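Local coordinates for protein DNA polymerase (Bacillus phage phi29, PDB 2PY5) that copies the viral genome by protein-primed, strand-displacing DNA synthesis with high processivity and also carries a 3'-5' exonuclease domain, at residues K507-G511 with K512-G516. The protein carries 2 engineered substitutions. Sequence-based numbering, arbitrary orientation.
With EDO (1,2-ethanediol), chain Y.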
loop_
_atom_site.group_PDB
_atom_site.type_symbol
_atom_site.label_atom_id
_atom_site.label_comp_id
_atom_site.label_asym_id
_atom_site.label_seq_id
_atom_site.Cartn_x
_atom_site.Cartn_y
_atom_site.Cartn_z
ATOM N N LYS F 507 7.710 20.561 21.194
ATOM C CA LYS F 507 7.902 20.904 22.585
ATOM C C LYS F 507 8.251 19.655 23.387
ATOM O O LYS F 507 7.773 18.559 23.078
ATOM C CB LYS F 507 6.658 21.582 23.159
ATOM C CG LYS F 507 5.382 20.789 23.066
ATOM C CD LYS F 507 4.291 21.495 23.834
ATOM C CE LYS F 507 2.941 20.961 23.496
ATOM N NZ LYS F 507 1.893 21.567 24.352
ATOM N N GLU F 508 9.081 19.842 24.404
ATOM C CA GLU F 508 9.508 18.766 25.281
ATOM C C GLU F 508 8.445 18.572 26.360
ATOM O O GLU F 508 8.154 19.506 27.102
ATOM C CB GLU F 508 10.850 19.127 25.933
ATOM C CG GLU F 508 11.602 17.953 26.559
ATOM C CD GLU F 508 12.616 17.326 25.611
ATOM O OE1 GLU F 508 12.265 17.091 24.434
ATOM O OE2 GLU F 508 13.763 17.070 26.044
ATOM N N VAL F 509 7.861 17.376 26.427
ATOM C CA VAL F 509 6.908 17.015 27.485
ATOM C C VAL F 509 7.290 15.658 28.086
ATOM O O VAL F 509 7.371 14.661 27.367
ATOM C CB VAL F 509 5.463 16.947 26.961
ATOM C CG1 VAL F 509 4.504 16.561 28.086
ATOM C CG2 VAL F 509 5.053 18.273 26.343
ATOM N N ASP F 510 7.511 15.634 29.398
ATOM C CA ASP F 510 7.957 14.431 30.117
ATOM C C ASP F 510 9.235 13.829 29.508
ATOM O O ASP F 510 9.363 12.611 29.389
ATOM C CB ASP F 510 6.832 13.380 30.171
ATOM C CG ASP F 510 5.597 13.869 30.924
ATOM O OD1 ASP F 510 4.477 13.453 30.561
ATOM O OD2 ASP F 510 5.746 14.667 31.872
ATOM N N GLY F 511 10.170 14.697 29.122
ATOM C CA GLY F 511 11.449 14.270 28.546
ATOM C C GLY F 511 11.371 13.754 27.118
ATOM O O GLY F 511 12.317 13.128 26.629
ATOM N N LYS F 512 10.257 14.025 26.443
ATOM C CA LYS F 512 10.035 13.552 25.081
ATOM C C LYS F 512 9.543 14.709 24.220
ATOM O O LYS F 512 8.894 15.623 24.721
ATOM C CB LYS F 512 9.018 12.410 25.069
ATOM C CG LYS F 512 9.335 11.293 26.066
ATOM C CD LYS F 512 8.377 10.127 25.900
ATOM C CE LYS F 512 8.469 9.145 27.064
ATOM N NZ LYS F 512 8.185 9.786 28.390
ATOM N N LEU F 513 9.870 14.669 22.934
ATOM C CA LEU F 513 9.470 15.724 22.005
ATOM C C LEU F 513 8.127 15.376 21.389
ATOM O O LEU F 513 7.953 14.290 20.829
ATOM C CB LEU F 513 10.494 15.901 20.877
ATOM C CG LEU F 513 11.584 16.973 20.868
ATOM C CD1 LEU F 513 11.840 17.323 19.402
ATOM C CD2 LEU F 513 11.246 18.221 21.671
ATOM N N VAL F 514 7.186 16.312 21.468
ATOM C CA VAL F 514 5.893 16.171 20.818
ATOM C C VAL F 514 5.577 17.457 20.067
ATOM O O VAL F 514 6.273 18.459 20.237
ATOM C CB VAL F 514 4.782 15.881 21.830
ATOM C CG1 VAL F 514 5.089 14.577 22.593
ATOM C CG2 VAL F 514 4.611 17.057 22.790
ATOM N N GLU F 515 4.534 17.427 19.253
ATOM C CA GLU F 515 4.153 18.586 18.442
ATOM C C GLU F 515 3.831 19.781 19.330
ATOM O O GLU F 515 3.154 19.651 20.350
ATOM C CB GLU F 515 2.982 18.269 17.500
ATOM C CG GLU F 515 3.379 17.456 16.291
ATOM C CD GLU F 515 3.607 15.984 16.588
ATOM O OE1 GLU F 515 3.164 15.493 17.643
ATOM O OE2 GLU F 515 4.220 15.310 15.741
ATOM N N GLY F 516 4.371 20.933 18.951
ATOM C CA GLY F 516 4.186 22.174 19.675
ATOM C C GLY F 516 3.541 23.220 18.794
ATOM O O GLY F 516 2.967 22.918 17.758
HETATM C C1 EDO Y . 3.909 15.703 12.652
HETATM O O1 EDO Y . 5.059 16.237 13.321
HETATM C C2 EDO Y . 4.238 15.405 11.192
HETATM O O2 EDO Y . 5.391 14.555 11.071
#
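Val509 and Val514 meet on one face of a beta hairpin with a two-residue turn (Asp510-Gly511), CG2 to CG2 at 3.8 Å, their side chains crossing at about a right angle; branched at CB, both suit extended strands. Lys507 N gives a hydrogen bond to Val514 O (2.7 Å) and Val514 N returns one to Lys507 O (2.8 Å). Val509 N likewise gives a straight bond to Lys512 O (2.7 Å), whereas the return bond from Lys512 N to Val509 O is longer and bent, its donor well above the carbonyl plane. This bond closes a type I' turn, whose positive phi is easy for Gly511, which has no CB, while Asp510 takes it as aspartate and asparagine do more readily than most residues. The other face carries the non-hydrogen-bonded pair Glu508 and Leu513, where Glu508 OE1 lies 3.2 Å from Leu513 CD2. Lys507, extended beyond CG, runs past Glu515 O with CE 3.4 Å away, and its ammonium forms a salt bridge with Asp520. The hairpin projects at the surface of the polymerization region, and at its base Glu515 OE2 accepts a hydrogen bond from a 1,2-ethanediol, probably from the crystallisation liquor, also hydrogen-bonded to Lys525 NZ. At the turn, Lys512 bends at its last torsion (chi4 58°), which lets NZ donate a hydrogen bond to Asp510 O (3.2 Å), tilted 23° from the carbonyl plane.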